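Local coordinates for protein MGS-M5 (Unidentified, PDB 4Q3N) that probably catalyses the NAD-dependent interconversion of L-lactate and pyruvate, as an L-lactate dehydrogenase with a Rossmann-type nucleotide-binding domain, at residues Arg152-Tyr160 and His211-Ala220; Gly174-Ser185 and Glu294-Leu305. All blocks are in the same frame, centred on the assembly; numbering follows the deposited sequence. Where two conformers were deposited one is given.

Interaction 1. Residues Arg152-Tyr160 and His211-Ala220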
# COMPACT_ATOMS: atom_id res chain seq x y z
N ARG A 152 -4.37 -22.12 -2.46
CA ARG A 152 -4.93 -23.01 -1.47
C ARG A 152 -3.88 -23.95 -0.91
O ARG A 152 -3.82 -24.21 0.29
CB ARG A 152 -6.09 -23.84 -2.09
CG ARG A 152 -7.31 -22.98 -2.43
CD ARG A 152 -8.44 -23.81 -3.10
NE ARG A 152 -9.70 -23.07 -3.12
CZ ARG A 152 -10.56 -23.14 -4.13
NH1 ARG A 152 -10.29 -23.91 -5.22
NH2 ARG A 152 -11.65 -22.45 -4.06
N LEU A 153 -3.11 -24.54 -1.80
CA LEU A 153 -1.99 -25.41 -1.40
C LEU A 153 -1.02 -24.69 -0.44
O LEU A 153 -0.64 -25.23 0.60
CB LEU A 153 -1.20 -25.84 -2.64
CG LEU A 153 0.09 -26.65 -2.42
CD1 LEU A 153 -0.28 -28.05 -1.88
CD2 LEU A 153 0.85 -26.81 -3.73
N ARG A 154 -0.61 -23.48 -0.80
CA ARG A 154 0.29 -22.70 0.05
C ARG A 154 -0.34 -22.43 1.41
O ARG A 154 0.30 -22.61 2.46
CB ARG A 154 0.68 -21.39 -0.64
CG ARG A 154 1.28 -21.61 -2.02
CD ARG A 154 1.40 -20.30 -2.75
NE ARG A 154 2.56 -19.55 -2.31
CZ ARG A 154 2.93 -18.39 -2.84
NH1 ARG A 154 2.23 -17.85 -3.83
NH2 ARG A 154 4.03 -17.79 -2.39
N TYR A 155 -1.61 -22.03 1.41
CA TYR A 155 -2.33 -21.87 2.67
C TYR A 155 -2.31 -23.15 3.51
O TYR A 155 -2.02 -23.11 4.71
CB TYR A 155 -3.82 -21.44 2.43
CG TYR A 155 -4.64 -21.52 3.72
CD1 TYR A 155 -4.50 -20.56 4.75
CD2 TYR A 155 -5.53 -22.58 3.94
CE1 TYR A 155 -5.26 -20.67 5.95
CE2 TYR A 155 -6.29 -22.67 5.10
CZ TYR A 155 -6.15 -21.74 6.09
OH TYR A 155 -6.91 -21.90 7.22
N GLU A 156 -2.60 -24.30 2.89
CA GLU A 156 -2.71 -25.53 3.70
C GLU A 156 -1.36 -25.90 4.32
O GLU A 156 -1.27 -26.26 5.48
CB GLU A 156 -3.23 -26.71 2.86
CG GLU A 156 -4.70 -26.54 2.34
CD GLU A 156 -5.74 -26.51 3.46
OE1 GLU A 156 -5.39 -26.92 4.59
OE2 GLU A 156 -6.90 -26.07 3.20
N ILE A 157 -0.32 -25.88 3.49
CA ILE A 157 1.04 -26.16 3.98
C ILE A 157 1.40 -25.20 5.12
O ILE A 157 1.96 -25.65 6.13
CB ILE A 157 2.05 -26.05 2.83
CG1 ILE A 157 1.84 -27.19 1.80
CG2 ILE A 157 3.47 -26.07 3.34
CD1 ILE A 157 2.60 -26.86 0.47
N SER A 158 1.00 -23.93 5.02
CA SER A 158 1.42 -22.94 6.01
C SER A 158 0.82 -23.24 7.36
O SER A 158 1.42 -22.94 8.40
CB SER A 158 1.04 -21.51 5.57
OG SER A 158 -0.34 -21.32 5.75
N GLN A 159 -0.37 -23.83 7.36
CA GLN A 159 -1.01 -24.21 8.60
C GLN A 159 -0.29 -25.36 9.32
O GLN A 159 -0.44 -25.49 10.54
CB GLN A 159 -2.52 -24.58 8.35
CG GLN A 159 -3.34 -23.41 7.84
CD GLN A 159 -3.15 -22.13 8.64
OE1 GLN A 159 -3.78 -21.95 9.67
NE2 GLN A 159 -2.29 -21.21 8.14
N TYR A 160 0.41 -26.23 8.60
CA TYR A 160 1.21 -27.27 9.27
C TYR A 160 2.51 -26.67 9.87
O TYR A 160 2.87 -26.93 11.02
CB TYR A 160 1.62 -28.40 8.30
CG TYR A 160 0.47 -29.35 8.07
CD1 TYR A 160 -0.52 -29.03 7.17
CD2 TYR A 160 0.37 -30.55 8.80
CE1 TYR A 160 -1.63 -29.88 6.97
CE2 TYR A 160 -0.76 -31.39 8.62
CZ TYR A 160 -1.72 -31.05 7.69
OH TYR A 160 -2.82 -31.86 7.45
N HIS A 211 -2.97 -35.86 2.38
CA HIS A 211 -4.13 -35.18 2.97
C HIS A 211 -4.31 -33.79 2.39
O HIS A 211 -5.41 -33.38 2.05
CB HIS A 211 -3.99 -35.05 4.47
CG HIS A 211 -5.14 -34.32 5.07
ND1 HIS A 211 -5.05 -33.03 5.53
CD2 HIS A 211 -6.43 -34.68 5.26
CE1 HIS A 211 -6.22 -32.63 5.99
NE2 HIS A 211 -7.08 -33.62 5.82
N ILE A 212 -3.20 -33.06 2.29
CA ILE A 212 -3.22 -31.71 1.75
C ILE A 212 -3.71 -31.70 0.29
O ILE A 212 -4.52 -30.84 -0.09
CB ILE A 212 -1.79 -31.03 1.86
CG1 ILE A 212 -1.51 -30.73 3.34
CG2 ILE A 212 -1.74 -29.77 0.99
CD1 ILE A 212 0.01 -30.32 3.70
N TYR A 213 -3.25 -32.66 -0.51
CA TYR A 213 -3.74 -32.76 -1.88
C TYR A 213 -5.27 -32.94 -1.88
O TYR A 213 -5.99 -32.25 -2.61
CB TYR A 213 -3.04 -33.92 -2.63
CG TYR A 213 -3.81 -34.47 -3.84
CD1 TYR A 213 -3.90 -33.78 -5.06
CD2 TYR A 213 -4.46 -35.67 -3.73
CE1 TYR A 213 -4.66 -34.35 -6.16
CE2 TYR A 213 -5.19 -36.22 -4.76
CZ TYR A 213 -5.29 -35.57 -5.97
OH TYR A 213 -6.06 -36.19 -6.95
N LEU A 214 -5.77 -33.84 -1.03
CA LEU A 214 -7.22 -34.07 -0.94
C LEU A 214 -7.96 -32.80 -0.55
O LEU A 214 -8.99 -32.46 -1.14
CB LEU A 214 -7.52 -35.19 0.05
CG LEU A 214 -6.95 -36.57 -0.33
CD1 LEU A 214 -7.31 -37.71 0.65
CD2 LEU A 214 -7.39 -36.94 -1.73
N LYS A 215 -7.40 -32.07 0.43
CA LYS A 215 -8.02 -30.80 0.86
C LYS A 215 -8.09 -29.82 -0.29
O LYS A 215 -9.08 -29.10 -0.48
CB LYS A 215 -7.19 -30.14 2.00
CG LYS A 215 -7.35 -30.77 3.37
CD LYS A 215 -8.77 -30.53 3.90
CE LYS A 215 -9.04 -29.02 4.12
NZ LYS A 215 -8.16 -28.33 5.14
N VAL A 216 -7.01 -29.74 -1.04
CA VAL A 216 -7.01 -28.84 -2.19
C VAL A 216 -8.03 -29.26 -3.24
O VAL A 216 -8.80 -28.43 -3.76
CB VAL A 216 -5.59 -28.75 -2.82
CG1 VAL A 216 -5.62 -28.03 -4.18
CG2 VAL A 216 -4.63 -28.07 -1.86
N ARG A 217 -8.07 -30.57 -3.54
CA ARG A 217 -9.06 -31.14 -4.45
C ARG A 217 -10.53 -30.83 -4.08
O ARG A 217 -11.35 -30.55 -4.95
CB ARG A 217 -8.93 -32.67 -4.50
CG ARG A 217 -7.79 -33.24 -5.31
CD ARG A 217 -8.18 -33.56 -6.77
NE ARG A 217 -9.55 -34.00 -6.95
CZ ARG A 217 -9.95 -35.27 -7.04
NH1 ARG A 217 -9.08 -36.26 -6.93
NH2 ARG A 217 -11.24 -35.54 -7.22
N ASP A 218 -10.83 -30.87 -2.79
CA ASP A 218 -12.20 -30.78 -2.26
C ASP A 218 -12.58 -29.36 -1.87
O ASP A 218 -13.73 -29.13 -1.50
CB ASP A 218 -12.34 -31.66 -1.04
CG ASP A 218 -13.77 -32.06 -0.74
OD1 ASP A 218 -14.58 -32.35 -1.68
OD2 ASP A 218 -14.07 -32.16 0.47
N ALA A 219 -11.63 -28.42 -1.96
CA ALA A 219 -11.86 -27.05 -1.45
C ALA A 219 -13.06 -26.32 -2.06
O ALA A 219 -13.88 -25.76 -1.33
CB ALA A 219 -10.59 -26.20 -1.62
N ALA A 220 -13.19 -26.33 -3.38
CA ALA A 220 -14.34 -25.69 -4.01
C ALA A 220 -15.65 -26.28 -3.54
O ALA A 220 -16.61 -25.57 -3.22
CB ALA A 220 -14.24 -25.81 -5.53
O HOH W 1 -8.39 -26.11 -5.36
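Ile212 drives into helix 152-160 as a knob into the hole formed by Leu153, Glu156, Ile157 and Tyr160. With Ile212 CG1 anti to the carbonyl carbon (chi1 -71°), CG2 meets Leu153 CD1 at 3.7 Å and also rests on Glu156 CB, while CD1 runs the other way to Ile157 CG1 and to Tyr160 CE1, the latter 3.7 Å off. A beta-branched isoleucine suits the place because it fills both ends of the hole. One turn on, Val216 lays CG2 against Leu153 CA (3.8 Å), a close approach that a short branched side chain allows. Ala219 is smaller still, and its CB lets the extended chain of Arg152 pass, with Arg152 CD 3.5 Å away. The segment axes approach to 9.6 Å at 135°. Helices 147-161 and 206-227 thus pair in the C-terminal alpha/beta domain, where Leu153 and Val216 also rest on strand 168-173.

Polar groups border this core. Lys215, bent at every torsion beyond CB, curls its NZ back to sit between the two Glu156 oxygens, 3.2 Å from both OE1 and OE2, a salt bridge whose hydrogen bonds are weak. At one end Tyr160 OH and His211 ND1 make another weak bond; at the other, a water links Arg152 NH1 to Val216 O. An alanine in place of Glu156 would probably leave the Lys215 ammonium without its carboxylate mate, while keeping the CB that rests on Ile212 CG2. His50 of a second subunit packs on Arg152 and Ala219. The close apolar fit and the long, weak polar bonds suggest that packing carries much of the contact, with the charged pair trimming its edge.

Interaction 2. Residues Gly174-Ser185 and Glu294-Leu305; sequences GEHGDSEFVCWS and ENSQLNNSANIL. With ACT (acetate ion), chain J.
The loop carrying His176, whose family counterpart is the catalytic histidine of lactate dehydrogenases, leads into edge strand 181-182, and helix 292-311 packs along both. His176 NE2 donates to an acetate oxygen, OXT, at 3.0 Å, and its ND1 is hydrogen-bonded to Asp149, a pairing like the His-Asp couple of the family. On the helix side of the loop, Ser301 OG accepts from Glu175 N (2.8 Å, 161°) and lies 2.5 Å from Ser179 OG. Glu175 OE1 receives Ser179 OG and Ser179 N from opposite faces of its carboxylate plane, on the anti side, tying the loop to itself. Gly174 suits the tight spot by Ser301: a CB would clash with OG and, at these backbone angles, jam against the preceding carbonyl O, which alone calls for glycine.

Phe181 fills the middle. With CG set between backbone N and carbonyl carbon (chi1 64°), its ring takes Gln297 CB over one face, a CH-pi contact 3.9 Å from the centroid, while Phe181 CZ touches Leu298 CB at 3.8 Å. A water joins Gln297 OE1 to Val182 O. At the far end the Glu294 carboxylate is gripped through its syn lone pairs: OE2 takes Ser185 N at 2.9 Å, and OE1 takes Ser185 OG at 2.6 Å. Such packing of a C-terminal helix behind the histidine loop is consistent with the catalytic domain of the lactate/malate dehydrogenase fold.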
# COMPACT_ATOMS: atom_id res chain seq x y z
N GLY A 174 -1.82 -28.73 -13.99
CA GLY A 174 -2.77 -29.55 -14.74
C GLY A 174 -4.12 -28.88 -14.89
O GLY A 174 -4.24 -27.64 -14.87
N GLU A 175 -5.16 -29.71 -15.05
CA GLU A 175 -6.53 -29.23 -15.19
C GLU A 175 -6.96 -28.56 -13.89
O GLU A 175 -6.73 -29.10 -12.83
CB GLU A 175 -7.44 -30.40 -15.51
CG GLU A 175 -8.90 -30.04 -15.53
CD GLU A 175 -9.80 -31.29 -15.44
OE1 GLU A 175 -9.42 -32.31 -14.83
OE2 GLU A 175 -10.91 -31.24 -16.03
N HIS A 176 -7.57 -27.38 -13.96
CA HIS A 176 -8.24 -26.81 -12.78
C HIS A 176 -9.54 -27.63 -12.57
O HIS A 176 -10.57 -27.30 -13.11
CB HIS A 176 -8.52 -25.32 -12.99
CG HIS A 176 -9.41 -24.68 -11.96
ND1 HIS A 176 -9.04 -24.52 -10.64
CD2 HIS A 176 -10.62 -24.08 -12.08
CE1 HIS A 176 -9.99 -23.88 -9.99
NE2 HIS A 176 -10.97 -23.61 -10.84
N GLY A 177 -9.46 -28.71 -11.80
CA GLY A 177 -10.57 -29.69 -11.74
C GLY A 177 -9.98 -30.96 -11.17
O GLY A 177 -8.86 -30.92 -10.60
N ASP A 178 -10.70 -32.06 -11.34
CA ASP A 178 -10.44 -33.31 -10.62
C ASP A 178 -9.09 -33.94 -10.94
O ASP A 178 -8.57 -34.70 -10.13
CB ASP A 178 -11.54 -34.36 -10.92
CG ASP A 178 -12.94 -33.94 -10.41
OD1 ASP A 178 -13.04 -33.12 -9.46
OD2 ASP A 178 -13.95 -34.45 -10.97
N SER A 179 -8.51 -33.61 -12.09
CA SER A 179 -7.23 -34.23 -12.48
C SER A 179 -5.99 -33.35 -12.16
O SER A 179 -4.87 -33.70 -12.50
CB SER A 179 -7.26 -34.64 -13.97
OG SER A 179 -7.00 -33.52 -14.83
N GLU A 180 -6.16 -32.24 -11.47
CA GLU A 180 -4.99 -31.47 -11.02
C GLU A 180 -4.12 -32.26 -10.07
O GLU A 180 -4.55 -33.21 -9.46
CB GLU A 180 -5.39 -30.20 -10.30
CG GLU A 180 -6.06 -30.50 -8.95
CD GLU A 180 -6.78 -29.29 -8.42
OE1 GLU A 180 -6.89 -28.32 -9.18
OE2 GLU A 180 -7.21 -29.31 -7.26
N PHE A 181 -2.89 -31.84 -9.89
CA PHE A 181 -2.00 -32.61 -9.03
C PHE A 181 -0.95 -31.68 -8.44
O PHE A 181 -0.71 -30.58 -8.97
CB PHE A 181 -1.34 -33.76 -9.81
CG PHE A 181 -0.41 -33.28 -10.92
CD1 PHE A 181 -0.92 -32.95 -12.17
CD2 PHE A 181 0.96 -33.12 -10.68
CE1 PHE A 181 -0.09 -32.47 -13.18
CE2 PHE A 181 1.82 -32.65 -11.67
CZ PHE A 181 1.30 -32.33 -12.94
N VAL A 182 -0.34 -32.09 -7.33
CA VAL A 182 0.69 -31.27 -6.71
C VAL A 182 2.02 -31.62 -7.31
O VAL A 182 2.36 -32.78 -7.45
CB VAL A 182 0.82 -31.52 -5.18
CG1 VAL A 182 1.84 -30.53 -4.56
CG2 VAL A 182 -0.51 -31.45 -4.49
N CYS A 183 2.81 -30.62 -7.63
CA CYS A 183 4.17 -30.90 -8.05
C CYS A 183 5.06 -30.92 -6.79
O CYS A 183 5.66 -29.91 -6.41
CB CYS A 183 4.63 -29.83 -9.06
SG CYS A 183 6.30 -30.07 -9.61
N TRP A 184 5.11 -32.06 -6.10
CA TRP A 184 5.93 -32.14 -4.89
C TRP A 184 7.44 -32.16 -5.18
O TRP A 184 8.21 -31.86 -4.29
CB TRP A 184 5.58 -33.39 -4.06
CG TRP A 184 4.16 -33.36 -3.44
CD1 TRP A 184 3.12 -34.25 -3.66
CD2 TRP A 184 3.69 -32.43 -2.47
NE1 TRP A 184 2.03 -33.90 -2.90
CE2 TRP A 184 2.33 -32.79 -2.17
CE3 TRP A 184 4.26 -31.31 -1.84
CZ2 TRP A 184 1.56 -32.08 -1.24
CZ3 TRP A 184 3.48 -30.58 -0.94
CH2 TRP A 184 2.14 -30.96 -0.65
N SER A 185 7.87 -32.57 -6.38
CA SER A 185 9.31 -32.71 -6.66
C SER A 185 9.98 -31.34 -6.73
O SER A 185 11.21 -31.24 -6.57
CB SER A 185 9.54 -33.45 -7.97
OG SER A 185 8.96 -32.71 -9.04
N GLU A 294 4.50 -37.35 -11.68
CA GLU A 294 3.93 -36.05 -12.07
C GLU A 294 3.79 -35.93 -13.59
O GLU A 294 2.81 -35.38 -14.11
CB GLU A 294 4.85 -34.92 -11.54
CG GLU A 294 4.86 -34.85 -10.05
CD GLU A 294 6.09 -34.12 -9.51
OE1 GLU A 294 7.05 -33.86 -10.29
OE2 GLU A 294 6.12 -33.86 -8.29
N ASN A 295 4.77 -36.46 -14.32
CA ASN A 295 4.70 -36.38 -15.76
C ASN A 295 3.50 -37.18 -16.28
O ASN A 295 2.77 -36.76 -17.19
CB ASN A 295 5.99 -36.89 -16.40
CG ASN A 295 6.27 -36.23 -17.74
OD1 ASN A 295 6.01 -35.04 -17.93
ND2 ASN A 295 6.77 -37.00 -18.68
N SER A 296 3.32 -38.35 -15.69
CA SER A 296 2.16 -39.18 -15.98
C SER A 296 0.87 -38.43 -15.64
O SER A 296 -0.12 -38.46 -16.40
CB SER A 296 2.26 -40.48 -15.20
OG SER A 296 1.13 -41.27 -15.46
N GLN A 297 0.85 -37.77 -14.49
CA GLN A 297 -0.36 -37.06 -14.08
C GLN A 297 -0.63 -35.89 -15.02
O GLN A 297 -1.78 -35.59 -15.32
CB GLN A 297 -0.26 -36.58 -12.63
CG GLN A 297 -0.23 -37.72 -11.56
CD GLN A 297 -0.01 -37.14 -10.18
OE1 GLN A 297 1.02 -36.49 -9.92
NE2 GLN A 297 -1.00 -37.25 -9.33
N LEU A 298 0.43 -35.22 -15.50
CA LEU A 298 0.24 -34.10 -16.43
C LEU A 298 -0.33 -34.62 -17.77
O LEU A 298 -1.29 -34.06 -18.34
CB LEU A 298 1.57 -33.32 -16.63
CG LEU A 298 1.36 -32.08 -17.51
CD1 LEU A 298 0.43 -31.07 -16.84
CD2 LEU A 298 2.70 -31.43 -17.95
N ASN A 299 0.23 -35.72 -18.25
CA ASN A 299 -0.28 -36.38 -19.45
C ASN A 299 -1.77 -36.76 -19.30
O ASN A 299 -2.58 -36.53 -20.20
CB ASN A 299 0.54 -37.64 -19.79
CG ASN A 299 1.98 -37.32 -20.30
OD1 ASN A 299 2.27 -36.26 -20.82
ND2 ASN A 299 2.87 -38.29 -20.16
N ASN A 300 -2.14 -37.30 -18.15
CA ASN A 300 -3.51 -37.70 -17.93
C ASN A 300 -4.42 -36.47 -18.02
O ASN A 300 -5.45 -36.47 -18.67
CB ASN A 300 -3.66 -38.38 -16.56
CG ASN A 300 -5.12 -38.57 -16.16
OD1 ASN A 300 -5.88 -39.25 -16.85
ND2 ASN A 300 -5.52 -37.98 -15.02
N SER A 301 -4.00 -35.42 -17.36
CA SER A 301 -4.76 -34.19 -17.27
C SER A 301 -4.91 -33.58 -18.69
O SER A 301 -5.98 -33.13 -19.09
CB SER A 301 -4.01 -33.26 -16.31
OG SER A 301 -4.88 -32.40 -15.68
N ALA A 302 -3.81 -33.56 -19.44
CA ALA A 302 -3.84 -33.02 -20.80
C ALA A 302 -4.73 -33.87 -21.71
O ALA A 302 -5.42 -33.36 -22.60
CB ALA A 302 -2.44 -32.93 -21.37
N ASN A 303 -4.68 -35.18 -21.52
CA ASN A 303 -5.50 -36.07 -22.37
C ASN A 303 -6.98 -35.83 -22.14
O ASN A 303 -7.78 -35.84 -23.08
CB ASN A 303 -5.13 -37.52 -22.10
CG ASN A 303 -3.78 -37.87 -22.71
OD1 ASN A 303 -3.30 -37.17 -23.61
ND2 ASN A 303 -3.15 -38.93 -22.22
N ILE A 304 -7.32 -35.55 -20.90
CA ILE A 304 -8.70 -35.30 -20.49
C ILE A 304 -9.23 -34.02 -21.16
O ILE A 304 -10.32 -34.00 -21.71
CB ILE A 304 -8.79 -35.19 -18.93
CG1 ILE A 304 -8.67 -36.60 -18.33
CG2 ILE A 304 -10.12 -34.54 -18.49
CD1 ILE A 304 -8.53 -36.63 -16.79
N LEU A 305 -8.42 -32.97 -21.14
CA LEU A 305 -8.79 -31.71 -21.76
C LEU A 305 -8.82 -31.82 -23.27
O LEU A 305 -9.74 -31.29 -23.94
CB LEU A 305 -7.81 -30.60 -21.34
CG LEU A 305 -7.79 -30.27 -19.84
CD1 LEU A 305 -6.54 -29.42 -19.45
CD2 LEU A 305 -9.08 -29.53 -19.45
C ACT J . -13.48 -20.71 -9.20
O ACT J . -12.80 -20.45 -8.18
OXT ACT J . -13.02 -21.58 -10.02
CH3 ACT J . -14.81 -20.00 -9.34
O HOH W 2 -3.82 -35.94 -13.50
O HOH W 3 1.94 -35.47 -7.69

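Both contacts belong to the C-terminal alpha/beta domain, and their centres lie about 16 Å apart. Along the chain the segments alternate, 152-160, 174-185, 211-220 and 294-305, so the two pairings interlock and stitch distant parts of the domain together. Strand 168-173 is common ground: Leu153 and Val216 of interaction 1 pack on it, as do Phe181 and Cys183 of interaction 2. The contacts also meet directly, Tyr213 CE1 lying 3.5 Å from Glu180 O and Val216 CG1 3.7 Å from Glu180 OE2. Segment 174-185 is thus flanked by helix 206-227 as well as helix 292-311, placing the His176 loop between elements distant in sequence. Interaction 1 additionally reaches a second subunit.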